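Side-chain contacts in enoyl-CoA hydratase (Thermus thermophilus, PDB 1WZ8), which probably catalyses the reversible hydration of enoyl-CoA thioesters, as a hexameric member of the enoyl-CoA hydratase/isomerase (crotonase) family: residues K113-G117 with A118-L122; V146-G149 with D150-L154; A163-K166 with Y167-L171; L236-E239 with F240-F243. One frame throughout, in Å; residues are numbered along the deposited sequence.

Contact 1. Residues K113-G117 with A118-L122; sequences KVAVG and AGLAL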
ATOM      1  N   LYS A 113     -34.634  11.896   4.058  1.00 14.99           N
ATOM      2  CA  LYS A 113     -34.504  13.328   4.324  1.00 16.04           C
ATOM      3  C   LYS A 113     -33.155  13.943   4.666  1.00 14.57           C
ATOM      4  O   LYS A 113     -32.748  14.914   4.033  1.00 13.87           O
ATOM      5  CB  LYS A 113     -35.492  13.738   5.420  1.00 16.54           C
ATOM      6  CG  LYS A 113     -36.945  13.462   5.084  1.00 19.87           C
ATOM      7  CD  LYS A 113     -37.864  14.035   6.146  1.00 20.18           C
ATOM      8  CE  LYS A 113     -39.316  13.683   5.853  1.00 24.07           C
ATOM      9  NZ  LYS A 113     -39.504  12.207   5.805  1.00 23.51           N
ATOM     10  N   VAL A 114     -32.476  13.412   5.681  1.00 14.42           N
ATOM     11  CA  VAL A 114     -31.200  13.981   6.086  1.00 13.31           C
ATOM     12  C   VAL A 114     -30.160  12.966   6.561  1.00 13.12           C
ATOM     13  O   VAL A 114     -30.479  11.998   7.246  1.00 13.15           O
ATOM     14  CB  VAL A 114     -31.394  15.006   7.232  1.00 17.05           C
ATOM     15  CG1 VAL A 114     -30.079  15.705   7.533  1.00 18.87           C
ATOM     16  CG2 VAL A 114     -32.471  16.025   6.865  1.00 20.59           C
ATOM     17  N   ALA A 115     -28.909  13.224   6.193  1.00 14.62           N
ATOM     18  CA  ALA A 115     -27.771  12.403   6.586  1.00 12.41           C
ATOM     19  C   ALA A 115     -26.599  13.372   6.647  1.00 13.36           C
ATOM     20  O   ALA A 115     -26.061  13.771   5.619  1.00 11.02           O
ATOM     21  CB  ALA A 115     -27.507  11.305   5.552  1.00 13.46           C
ATOM     22  N   VAL A 116     -26.219  13.752   7.865  1.00 14.06           N
ATOM     23  CA  VAL A 116     -25.132  14.695   8.082  1.00 15.47           C
ATOM     24  C   VAL A 116     -24.173  14.161   9.151  1.00 15.02           C
ATOM     25  O   VAL A 116     -24.589  13.445  10.066  1.00 14.31           O
ATOM     26  CB  VAL A 116     -25.681  16.072   8.555  1.00 18.11           C
ATOM     27  CG1 VAL A 116     -24.532  17.038   8.805  1.00 19.04           C
ATOM     28  CG2 VAL A 116     -26.648  16.644   7.517  1.00 18.50           C
ATOM     29  N   GLY A 117     -22.896  14.512   9.029  1.00 15.67           N
ATOM     30  CA  GLY A 117     -21.900  14.069   9.996  1.00 14.92           C
ATOM     31  C   GLY A 117     -21.915  12.573  10.242  1.00 14.71           C
ATOM     32  O   GLY A 117     -21.804  11.781   9.306  1.00 12.61           O
ATOM     33  N   ALA A 118     -22.051  12.181  11.507  1.00 14.54           N
ATOM     34  CA  ALA A 118     -22.084  10.768  11.867  1.00 13.88           C
ATOM     35  C   ALA A 118     -23.221  10.071  11.129  1.00 12.28           C
ATOM     36  O   ALA A 118     -23.151   8.876  10.855  1.00 10.82           O
ATOM     37  CB  ALA A 118     -22.261  10.613  13.375  1.00 14.11           C
ATOM     38  N   GLY A 119     -24.272  10.825  10.817  1.00 11.62           N
ATOM     39  CA  GLY A 119     -25.396  10.252  10.095  1.00 10.35           C
ATOM     40  C   GLY A 119     -24.974   9.811   8.705  1.00 11.67           C
ATOM     41  O   GLY A 119     -25.334   8.724   8.241  1.00  9.38           O
ATOM     42  N   LEU A 120     -24.209  10.660   8.029  1.00 10.15           N
ATOM     43  CA  LEU A 120     -23.733  10.331   6.694  1.00 10.54           C
ATOM     44  C   LEU A 120     -22.688   9.220   6.797  1.00 11.08           C
ATOM     45  O   LEU A 120     -22.591   8.367   5.914  1.00 10.81           O
ATOM     46  CB  LEU A 120     -23.129  11.565   6.021  1.00 11.42           C
ATOM     47  CG  LEU A 120     -22.686  11.415   4.559  1.00 12.31           C
ATOM     48  CD1 LEU A 120     -23.878  11.013   3.680  1.00 10.37           C
ATOM     49  CD2 LEU A 120     -22.099  12.733   4.080  1.00 14.65           C
ATOM     50  N   ALA A 121     -21.909   9.229   7.877  1.00  9.97           N
ATOM     51  CA  ALA A 121     -20.887   8.203   8.075  1.00 10.92           C
ATOM     52  C   ALA A 121     -21.518   6.814   8.095  1.00 12.04           C
ATOM     53  O   ALA A 121     -21.032   5.880   7.443  1.00 10.55           O
ATOM     54  CB  ALA A 121     -20.130   8.455   9.384  1.00 13.20           C
ATOM     55  N   LEU A 122     -22.610   6.685   8.838  1.00 10.68           N
ATOM     56  CA  LEU A 122     -23.308   5.414   8.951  1.00 11.07           C
ATOM     57  C   LEU A 122     -23.944   5.041   7.621  1.00 11.30           C
ATOM     58  O   LEU A 122     -23.873   3.891   7.196  1.00 11.32           O
ATOM     59  CB  LEU A 122     -24.377   5.497  10.045  1.00 12.15           C
ATOM     60  CG  LEU A 122     -25.186   4.232  10.342  1.00 12.89           C
ATOM     61  CD1 LEU A 122     -24.244   3.088  10.690  1.00 12.79           C
ATOM     62  CD2 LEU A 122     -26.152   4.507  11.489  1.00 11.97           C
TER

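Contact 2. Residues V146-G149 with D150-L154; sequences VAAG and DHAVL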
ATOM      1  N   VAL A 146     -14.141  21.791  12.516  1.00 14.18           N
ATOM      2  CA  VAL A 146     -13.177  20.705  12.684  1.00 12.75           C
ATOM      3  C   VAL A 146     -13.005  19.954  11.370  1.00 11.83           C
ATOM      4  O   VAL A 146     -13.824  20.077  10.463  1.00 11.88           O
ATOM      5  CB  VAL A 146     -13.621  19.700  13.785  1.00 14.37           C
ATOM      6  CG1 VAL A 146     -13.661  20.392  15.141  1.00 13.18           C
ATOM      7  CG2 VAL A 146     -14.987  19.121  13.450  1.00 14.20           C
ATOM      8  N   ALA A 147     -11.931  19.180  11.273  1.00 12.43           N
ATOM      9  CA  ALA A 147     -11.646  18.413  10.067  1.00 12.03           C
ATOM     10  C   ALA A 147     -12.700  17.340   9.812  1.00 11.57           C
ATOM     11  O   ALA A 147     -13.353  16.857  10.741  1.00 12.28           O
ATOM     12  CB  ALA A 147     -10.264  17.770  10.183  1.00 11.90           C
ATOM     13  N   ALA A 148     -12.869  16.970   8.544  1.00  9.91           N
ATOM     14  CA  ALA A 148     -13.835  15.941   8.177  1.00 10.17           C
ATOM     15  C   ALA A 148     -13.184  14.592   8.447  1.00 10.99           C
ATOM     16  O   ALA A 148     -12.698  13.931   7.531  1.00 10.40           O
ATOM     17  CB  ALA A 148     -14.199  16.061   6.702  1.00 10.67           C
ATOM     18  N   GLY A 149     -13.184  14.172   9.706  1.00 11.17           N
ATOM     19  CA  GLY A 149     -12.533  12.917  10.031  1.00 11.71           C
ATOM     20  C   GLY A 149     -13.359  11.738  10.497  1.00 11.57           C
ATOM     21  O   GLY A 149     -12.784  10.735  10.919  1.00 11.04           O
ATOM     22  N   ASP A 150     -14.685  11.807  10.409  1.00 12.61           N
ATOM     23  CA  ASP A 150     -15.480  10.680  10.885  1.00 12.50           C
ATOM     24  C   ASP A 150     -15.882   9.631   9.850  1.00 11.41           C
ATOM     25  O   ASP A 150     -16.596   8.683  10.178  1.00 11.72           O
ATOM     26  CB  ASP A 150     -16.718  11.169  11.657  1.00 13.42           C
ATOM     27  CG  ASP A 150     -17.734  11.871  10.782  1.00 15.05           C
ATOM     28  OD1 ASP A 150     -17.574  11.887   9.548  1.00 13.98           O
ATOM     29  OD2 ASP A 150     -18.713  12.409  11.346  1.00 18.23           O
ATOM     30  N   HIS A 151     -15.416   9.785   8.615  1.00 12.52           N
ATOM     31  CA  HIS A 151     -15.717   8.810   7.567  1.00 10.99           C
ATOM     32  C   HIS A 151     -15.245   9.238   6.181  1.00 12.02           C
ATOM     33  O   HIS A 151     -14.809   8.408   5.384  1.00 12.92           O
ATOM     34  CB  HIS A 151     -17.229   8.534   7.480  1.00 10.45           C
ATOM     35  CG  HIS A 151     -17.980   9.559   6.687  1.00 10.30           C
ATOM     36  ND1 HIS A 151     -18.331  10.788   7.201  1.00 13.49           N
ATOM     37  CD2 HIS A 151     -18.375   9.567   5.391  1.00 12.82           C
ATOM     38  CE1 HIS A 151     -18.907  11.511   6.255  1.00 13.10           C
ATOM     39  NE2 HIS A 151     -18.943  10.794   5.147  1.00 10.85           N
ATOM     40  N   ALA A 152     -15.335  10.535   5.905  1.00 11.76           N
ATOM     41  CA  ALA A 152     -14.993  11.079   4.599  1.00 11.55           C
ATOM     42  C   ALA A 152     -13.671  10.648   3.994  1.00 10.89           C
ATOM     43  O   ALA A 152     -13.614  10.285   2.824  1.00 10.34           O
ATOM     44  CB  ALA A 152     -15.065  12.597   4.638  1.00 12.85           C
ATOM     45  N   VAL A 153     -12.601  10.691   4.773  1.00  9.29           N
ATOM     46  CA  VAL A 153     -11.315  10.320   4.220  1.00 10.41           C
ATOM     47  C   VAL A 153     -11.210   8.829   3.918  1.00 10.81           C
ATOM     48  O   VAL A 153     -10.401   8.426   3.090  1.00 13.03           O
ATOM     49  CB  VAL A 153     -10.174  10.798   5.136  1.00  8.05           C
ATOM     50  CG1 VAL A 153      -8.823  10.363   4.585  1.00  7.01           C
ATOM     51  CG2 VAL A 153     -10.225  12.323   5.225  1.00  9.18           C
ATOM     52  N   LEU A 154     -12.038   8.009   4.562  1.00 11.37           N
ATOM     53  CA  LEU A 154     -12.003   6.573   4.280  1.00 12.62           C
ATOM     54  C   LEU A 154     -12.869   6.219   3.071  1.00 13.01           C
ATOM     55  O   LEU A 154     -12.462   5.450   2.188  1.00 10.46           O
ATOM     56  CB  LEU A 154     -12.516   5.761   5.477  1.00 13.76           C
ATOM     57  CG  LEU A 154     -12.521   4.241   5.250  1.00 14.17           C
ATOM     58  CD1 LEU A 154     -11.086   3.740   5.256  1.00 13.70           C
ATOM     59  CD2 LEU A 154     -13.328   3.532   6.329  1.00 16.13           C
TER
HETATM   60  O   HOH W   1     -12.659  11.073   7.627  1.00 11.84           O

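Contact 3. Residues A163-K166 with Y167-L171; sequences AKAK and YHLLL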
ATOM      1  N   ALA A 163     -11.769  15.015  -6.859  1.00  9.67           N
ATOM      2  CA  ALA A 163     -12.256  16.354  -7.187  1.00  9.62           C
ATOM      3  C   ALA A 163     -13.576  16.646  -6.480  1.00 10.95           C
ATOM      4  O   ALA A 163     -13.723  17.659  -5.784  1.00 10.26           O
ATOM      5  CB  ALA A 163     -12.432  16.498  -8.703  1.00  7.56           C
ATOM      6  N   LYS A 164     -14.545  15.758  -6.658  1.00  8.81           N
ATOM      7  CA  LYS A 164     -15.841  15.959  -6.028  1.00 10.04           C
ATOM      8  C   LYS A 164     -15.752  15.854  -4.508  1.00  9.25           C
ATOM      9  O   LYS A 164     -16.478  16.536  -3.793  1.00  9.80           O
ATOM     10  CB  LYS A 164     -16.853  14.958  -6.581  1.00 11.48           C
ATOM     11  CG  LYS A 164     -17.192  15.202  -8.048  1.00 11.52           C
ATOM     12  CD  LYS A 164     -17.866  16.561  -8.232  1.00 13.69           C
ATOM     13  CE  LYS A 164     -18.204  16.821  -9.701  1.00 15.66           C
ATOM     14  NZ  LYS A 164     -18.957  18.094  -9.871  1.00 16.50           N
ATOM     15  N   ALA A 165     -14.854  15.012  -4.010  1.00 10.19           N
ATOM     16  CA  ALA A 165     -14.695  14.871  -2.565  1.00 10.31           C
ATOM     17  C   ALA A 165     -14.162  16.178  -1.976  1.00 10.98           C
ATOM     18  O   ALA A 165     -14.718  16.703  -1.012  1.00 11.28           O
ATOM     19  CB  ALA A 165     -13.743  13.723  -2.246  1.00 10.48           C
ATOM     20  N   LYS A 166     -13.087  16.708  -2.553  1.00 11.29           N
ATOM     21  CA  LYS A 166     -12.521  17.951  -2.036  1.00 12.35           C
ATOM     22  C   LYS A 166     -13.494  19.113  -2.125  1.00 13.13           C
ATOM     23  O   LYS A 166     -13.562  19.945  -1.221  1.00 14.33           O
ATOM     24  CB  LYS A 166     -11.228  18.306  -2.774  1.00 11.43           C
ATOM     25  CG  LYS A 166     -10.040  17.478  -2.333  1.00 13.39           C
ATOM     26  CD  LYS A 166      -8.769  17.937  -3.003  1.00 13.46           C
ATOM     27  CE  LYS A 166      -7.560  17.312  -2.338  1.00 14.00           C
ATOM     28  NZ  LYS A 166      -6.308  17.813  -2.961  1.00 11.35           N
ATOM     29  N   TYR A 167     -14.248  19.169  -3.214  1.00 12.52           N
ATOM     30  CA  TYR A 167     -15.207  20.248  -3.407  1.00 14.60           C
ATOM     31  C   TYR A 167     -16.315  20.247  -2.351  1.00 14.82           C
ATOM     32  O   TYR A 167     -16.599  21.275  -1.735  1.00 14.20           O
ATOM     33  CB  TYR A 167     -15.832  20.147  -4.797  1.00 14.99           C
ATOM     34  CG  TYR A 167     -16.839  21.233  -5.086  1.00 17.10           C
ATOM     35  CD1 TYR A 167     -16.431  22.538  -5.354  1.00 17.77           C
ATOM     36  CD2 TYR A 167     -18.205  20.954  -5.091  1.00 18.67           C
ATOM     37  CE1 TYR A 167     -17.361  23.542  -5.628  1.00 18.57           C
ATOM     38  CE2 TYR A 167     -19.141  21.951  -5.359  1.00 20.61           C
ATOM     39  CZ  TYR A 167     -18.712  23.238  -5.628  1.00 20.18           C
ATOM     40  OH  TYR A 167     -19.637  24.219  -5.910  1.00 23.04           O
ATOM     41  N   HIS A 168     -16.935  19.093  -2.130  1.00 13.45           N
ATOM     42  CA  HIS A 168     -18.020  19.015  -1.159  1.00 14.18           C
ATOM     43  C   HIS A 168     -17.582  18.996   0.299  1.00 14.46           C
ATOM     44  O   HIS A 168     -18.296  19.505   1.164  1.00 16.72           O
ATOM     45  CB  HIS A 168     -18.912  17.806  -1.470  1.00 12.68           C
ATOM     46  CG  HIS A 168     -19.741  17.989  -2.706  1.00 14.88           C
ATOM     47  ND1 HIS A 168     -20.846  18.813  -2.743  1.00 15.25           N
ATOM     48  CD2 HIS A 168     -19.569  17.535  -3.970  1.00 13.91           C
ATOM     49  CE1 HIS A 168     -21.315  18.862  -3.976  1.00 14.89           C
ATOM     50  NE2 HIS A 168     -20.558  18.096  -4.742  1.00 14.11           N
ATOM     51  N   LEU A 169     -16.409  18.432   0.570  1.00 13.12           N
ATOM     52  CA  LEU A 169     -15.912  18.353   1.934  1.00 13.73           C
ATOM     53  C   LEU A 169     -15.246  19.642   2.426  1.00 14.35           C
ATOM     54  O   LEU A 169     -15.440  20.039   3.575  1.00 15.57           O
ATOM     55  CB  LEU A 169     -14.935  17.176   2.068  1.00 11.93           C
ATOM     56  CG  LEU A 169     -15.517  15.780   1.802  1.00 11.13           C
ATOM     57  CD1 LEU A 169     -14.385  14.758   1.782  1.00 11.09           C
ATOM     58  CD2 LEU A 169     -16.552  15.421   2.865  1.00 12.72           C
ATOM     59  N   LEU A 170     -14.474  20.295   1.564  1.00 13.46           N
ATOM     60  CA  LEU A 170     -13.792  21.526   1.960  1.00 13.39           C
ATOM     61  C   LEU A 170     -14.700  22.754   1.989  1.00 15.15           C
ATOM     62  O   LEU A 170     -14.489  23.664   2.792  1.00 15.23           O
ATOM     63  CB  LEU A 170     -12.606  21.802   1.031  1.00 13.71           C
ATOM     64  CG  LEU A 170     -11.436  20.814   1.010  1.00 11.57           C
ATOM     65  CD1 LEU A 170     -10.393  21.308   0.020  1.00 12.22           C
ATOM     66  CD2 LEU A 170     -10.822  20.690   2.400  1.00 11.13           C
ATOM     67  N   LEU A 171     -15.707  22.781   1.119  1.00 16.06           N
ATOM     68  CA  LEU A 171     -16.620  23.923   1.047  1.00 18.32           C
ATOM     69  C   LEU A 171     -17.908  23.723   1.828  1.00 19.73           C
ATOM     70  O   LEU A 171     -18.710  24.649   1.971  1.00 20.01           O
ATOM     71  CB  LEU A 171     -16.960  24.231  -0.411  1.00 20.03           C
ATOM     72  CG  LEU A 171     -15.863  24.902  -1.237  1.00 20.52           C
ATOM     73  CD1 LEU A 171     -16.295  24.985  -2.686  1.00 22.44           C
ATOM     74  CD2 LEU A 171     -15.587  26.295  -0.680  1.00 22.66           C
TER
HETATM   75  O   HOH W   2     -20.914  18.362  -7.440  1.00 21.12           O

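Contact 4. Residues L236-E239 with F240-F243; sequences LALE and FLGF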
ATOM      1  N   LEU A 236      -9.357  11.176  11.522  1.00  8.27           N
ATOM      2  CA  LEU A 236     -10.189  11.177  12.728  1.00  9.22           C
ATOM      3  C   LEU A 236      -9.394  11.789  13.883  1.00  9.35           C
ATOM      4  O   LEU A 236      -9.911  12.608  14.649  1.00  9.22           O
ATOM      5  CB  LEU A 236     -10.606   9.743  13.080  1.00 10.92           C
ATOM      6  CG  LEU A 236     -11.578   9.516  14.243  1.00  9.71           C
ATOM      7  CD1 LEU A 236     -12.904  10.206  13.961  1.00 11.02           C
ATOM      8  CD2 LEU A 236     -11.788   8.016  14.442  1.00 11.02           C
ATOM      9  N   ALA A 237      -8.128  11.402  13.997  1.00  9.41           N
ATOM     10  CA  ALA A 237      -7.271  11.929  15.059  1.00 10.15           C
ATOM     11  C   ALA A 237      -7.068  13.432  14.900  1.00 10.25           C
ATOM     12  O   ALA A 237      -7.099  14.177  15.886  1.00 10.12           O
ATOM     13  CB  ALA A 237      -5.914  11.205  15.056  1.00 12.26           C
ATOM     14  N   LEU A 238      -6.849  13.885  13.667  1.00  9.70           N
ATOM     15  CA  LEU A 238      -6.659  15.314  13.427  1.00  9.56           C
ATOM     16  C   LEU A 238      -7.933  16.068  13.788  1.00 11.02           C
ATOM     17  O   LEU A 238      -7.875  17.165  14.336  1.00 10.96           O
ATOM     18  CB  LEU A 238      -6.289  15.588  11.962  1.00  9.43           C
ATOM     19  CG  LEU A 238      -4.864  15.178  11.572  1.00  9.35           C
ATOM     20  CD1 LEU A 238      -4.670  15.356  10.076  1.00  7.48           C
ATOM     21  CD2 LEU A 238      -3.850  16.013  12.355  1.00 11.52           C
ATOM     22  N   GLU A 239      -9.084  15.477  13.485  1.00 10.83           N
ATOM     23  CA  GLU A 239     -10.355  16.111  13.818  1.00 11.26           C
ATOM     24  C   GLU A 239     -10.469  16.275  15.327  1.00 11.62           C
ATOM     25  O   GLU A 239     -10.828  17.344  15.824  1.00 11.39           O
ATOM     26  CB  GLU A 239     -11.538  15.265  13.343  1.00 12.01           C
ATOM     27  CG  GLU A 239     -12.882  15.898  13.676  1.00 12.83           C
ATOM     28  CD  GLU A 239     -14.052  14.945  13.530  1.00 15.54           C
ATOM     29  OE1 GLU A 239     -13.979  14.021  12.698  1.00 13.01           O
ATOM     30  OE2 GLU A 239     -15.061  15.135  14.242  1.00 15.20           O
ATOM     31  N   PHE A 240     -10.164  15.212  16.060  1.00  9.41           N
ATOM     32  CA  PHE A 240     -10.264  15.267  17.512  1.00 10.74           C
ATOM     33  C   PHE A 240      -9.228  16.203  18.133  1.00 12.39           C
ATOM     34  O   PHE A 240      -9.452  16.758  19.215  1.00 12.18           O
ATOM     35  CB  PHE A 240     -10.189  13.851  18.095  1.00 10.45           C
ATOM     36  CG  PHE A 240     -11.489  13.085  17.980  1.00 11.13           C
ATOM     37  CD1 PHE A 240     -12.219  13.100  16.792  1.00 11.67           C
ATOM     38  CD2 PHE A 240     -11.998  12.381  19.066  1.00 12.72           C
ATOM     39  CE1 PHE A 240     -13.442  12.430  16.690  1.00 12.54           C
ATOM     40  CE2 PHE A 240     -13.221  11.705  18.976  1.00 12.54           C
ATOM     41  CZ  PHE A 240     -13.944  11.730  17.784  1.00 13.41           C
ATOM     42  N   LEU A 241      -8.100  16.400  17.461  1.00 11.56           N
ATOM     43  CA  LEU A 241      -7.111  17.327  17.991  1.00 13.76           C
ATOM     44  C   LEU A 241      -7.709  18.729  17.894  1.00 14.67           C
ATOM     45  O   LEU A 241      -7.371  19.620  18.670  1.00 14.73           O
ATOM     46  CB  LEU A 241      -5.812  17.256  17.191  1.00 14.02           C
ATOM     47  CG  LEU A 241      -4.837  16.173  17.650  1.00 15.26           C
ATOM     48  CD1 LEU A 241      -3.746  15.973  16.601  1.00 16.19           C
ATOM     49  CD2 LEU A 241      -4.235  16.583  18.997  1.00 17.42           C
ATOM     50  N   GLY A 242      -8.618  18.908  16.940  1.00 14.99           N
ATOM     51  CA  GLY A 242      -9.248  20.202  16.753  1.00 14.30           C
ATOM     52  C   GLY A 242     -10.287  20.551  17.806  1.00 16.62           C
ATOM     53  O   GLY A 242     -10.731  21.700  17.885  1.00 15.83           O
ATOM     54  N   PHE A 243     -10.678  19.578  18.623  1.00 16.20           N
ATOM     55  CA  PHE A 243     -11.678  19.836  19.654  1.00 18.14           C
ATOM     56  C   PHE A 243     -11.201  20.777  20.754  1.00 19.44           C
ATOM     57  O   PHE A 243     -12.011  21.325  21.503  1.00 20.63           O
ATOM     58  CB  PHE A 243     -12.183  18.519  20.253  1.00 17.24           C
ATOM     59  CG  PHE A 243     -13.398  17.975  19.552  1.00 16.90           C
ATOM     60  CD1 PHE A 243     -13.341  17.621  18.206  1.00 16.94           C
ATOM     61  CD2 PHE A 243     -14.614  17.866  20.224  1.00 18.35           C
ATOM     62  CE1 PHE A 243     -14.473  17.173  17.536  1.00 16.39           C
ATOM     63  CE2 PHE A 243     -15.756  17.417  19.561  1.00 18.41           C
ATOM     64  CZ  PHE A 243     -15.685  17.071  18.215  1.00 18.31           C
TER

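Contact 1. Residues K113-G117 with A118-L122
V116 and G117 turn the chain from strand 114-116 into helix 118-122, whose axis runs nearly square to the strand, with 102° between their directions and a closest approach of 5.1 Å. At the turn G119 N donates to V116 O over 2.7 Å, approaching from above the carbonyl plane, and L120 N adds a weak bond to the same oxygen. G117, the N-cap residue, gives the first regular helical bond: A121 N reaches G117 O at 2.9 Å, in the carbonyl plane. Side chains are excluded at both glycines. G117 has a positive phi of 51°, and a CB there would run into A118 N; a CB on G119 would strike V116 O. The main side chain of the turn belongs to L120. Its CB stands 3.7 Å from A115 O; chi1 of -175° puts CG beside the residue's own carbonyl carbon, and CD1 meets A115 CB at 4.1 Å. L137 of strand 136-138 packs against both residues, while A121 CB, 3.7 Å from G117 O, also touches H151. In crotonases a backbone N-H at the start of this helix forms part of the oxyanion hole, and the position of A118 N is consistent with that role. The chemistry is therefore backbone chemistry: the side chains add one apolar touch, A115 against L120, while the amides at the helix start would probably favour a negative charge placed before them.

Contact 2. Residues V146-G149 with D150-L154
A148, the centre of an inverse gamma turn, meets A152 and V153 at the start of helix 152-155, for which H151 is the N-cap. The direct touches are few and apolar: A148 CB faces A152 CB at 4.1 Å, and CG2 of V153 comes to 3.7 Å from A148 O. That oxygen is also held by water 1, which donates to it over 2.9 Å and accepts from V153 N at 2.9 Å and from H151 N at 3.2 Å. One water thus ties the turn to the first turn of the helix, where no direct hydrogen bond spans the two segments. Further out, the second subunit adds a hydrogen bond at A148 N, to its T217, and one at V153 O, from its W224. A second polar link joins neighbours: D150, its chi1 of 68° setting CG between the backbone N and the carbonyl carbon, presents OD1 to the H151 ring, while NE2, the other ring nitrogen, is hydrogen-bonded to W156. A152 CB lies over one face of the imidazole, 4.3 Å above its plane. The His-carboxylate bond is short and nearly straight: H151 ND1 reaches the syn side of D150 OD1 at 2.7 Å, with 164° at the hydrogen, though 34° out of the carboxylate plane.

Contact 3. Residues A163-K166 with Y167-L171
L169 and L170 both set CG anti to their own carbonyl carbon (chi1 -62° and -64°), which folds each side chain back over a carbonyl oxygen of the preceding helical turn. L169 CG comes to 3.1 Å from A165 O and its CD1 to 4.2 Å from A165 CB; L170 repeats the pattern, CG standing 3.2 Å from K166 O. H168 bends back likewise, so that K164 O sits at the edge of its ring, 3.3 Å from CD2, while Y167 CD2 covers one ring face. These three oxygens, and A163 O, also accept helical N-H bonds, among them L169 N to A165 O at 2.9 Å. With an alanine at L169, the CD1 contacts to A165 and to A152 would be gone, and a gap would probably open beside W156, which packs on the same leucine. Water 2 accepts from K164 NZ and bonds H168 NE2 at 2.7 Å, while H168 ND1 is bonded to E173 O. K164 NZ bonds A187 O and bridges to E181 of the second subunit; K166 NZ bonds N222 and bridges to D127 of the same subunit. A165 and L169 thus face W156 of their own chain, Y167, L170 and L171 pack on the neighbouring copy, and its acids probably balance the buried lysine charges.

Contact 4. Residues L236-E239 with F240-F243
E239 stands among L236, F240 and F243, and its carboxylate is turned differently against each of the two rings. Toward F240 it crosses obliquely, the two planes 63° apart and OE2 4.0 Å from CE1. Toward F243 it runs alongside, planes 34° apart, with OE2 3.9 Å from CE1. An extended chain with CG anti to the backbone N (chi1 180°) carries the carboxylate out between these neighbours. L236 and F240 lie side by side, L236 CD1 touching F240 CE1 at 3.6 Å. On another side of the helix L238 CD2 meets L241 CD1 at 4.2 Å. F240 N and L241 N make ordinary helical bonds to L236 O and A237 O, and G242 N bonds E239 O at 2.9 Å, from well above its carbonyl plane, and keeps a weak bond to L238 O. The F243 ring lies with its edge toward E239 O, CD1 at 3.5 Å. OE2 is hydrogen-bonded to a bound methylpentanediol and OE1 takes a weak bond from G149 N; a leucine in place of E239 would probably leave G149 N without this acceptor and the diol without its hydrogen-bond partner. F240 and F243 pack on helix 73-81, and L241 on L241 of the third subunit. The arrangement is consistent with a helix of the C-terminal region of a crotonase that borders a probable pocket through E239 and also packs against another subunit.

All four contacts are buried, but at different depths. Contact 1 lies about 5 Å from the centre of the chain and touches no other subunit, whereas contacts 3 and 4, each with its centre about 18 Å out, owe their burial partly to neighbouring copies. Contact 2 joins them: D150 and H151 pack on G117, A118 and A121 of contact 1, A152 touches L169 of contact 3, and G149 meets L236 and E239 of contact 4. Their chemistry follows place. Contact 1 relies on backbone bonds and small residues, contact 2 on a water and a His-carboxylate pair, contact 3 on lysines paired across subunits, contact 4 on aromatic packing round one acid. A118, D150 and E239 all border bound methylpentanediol.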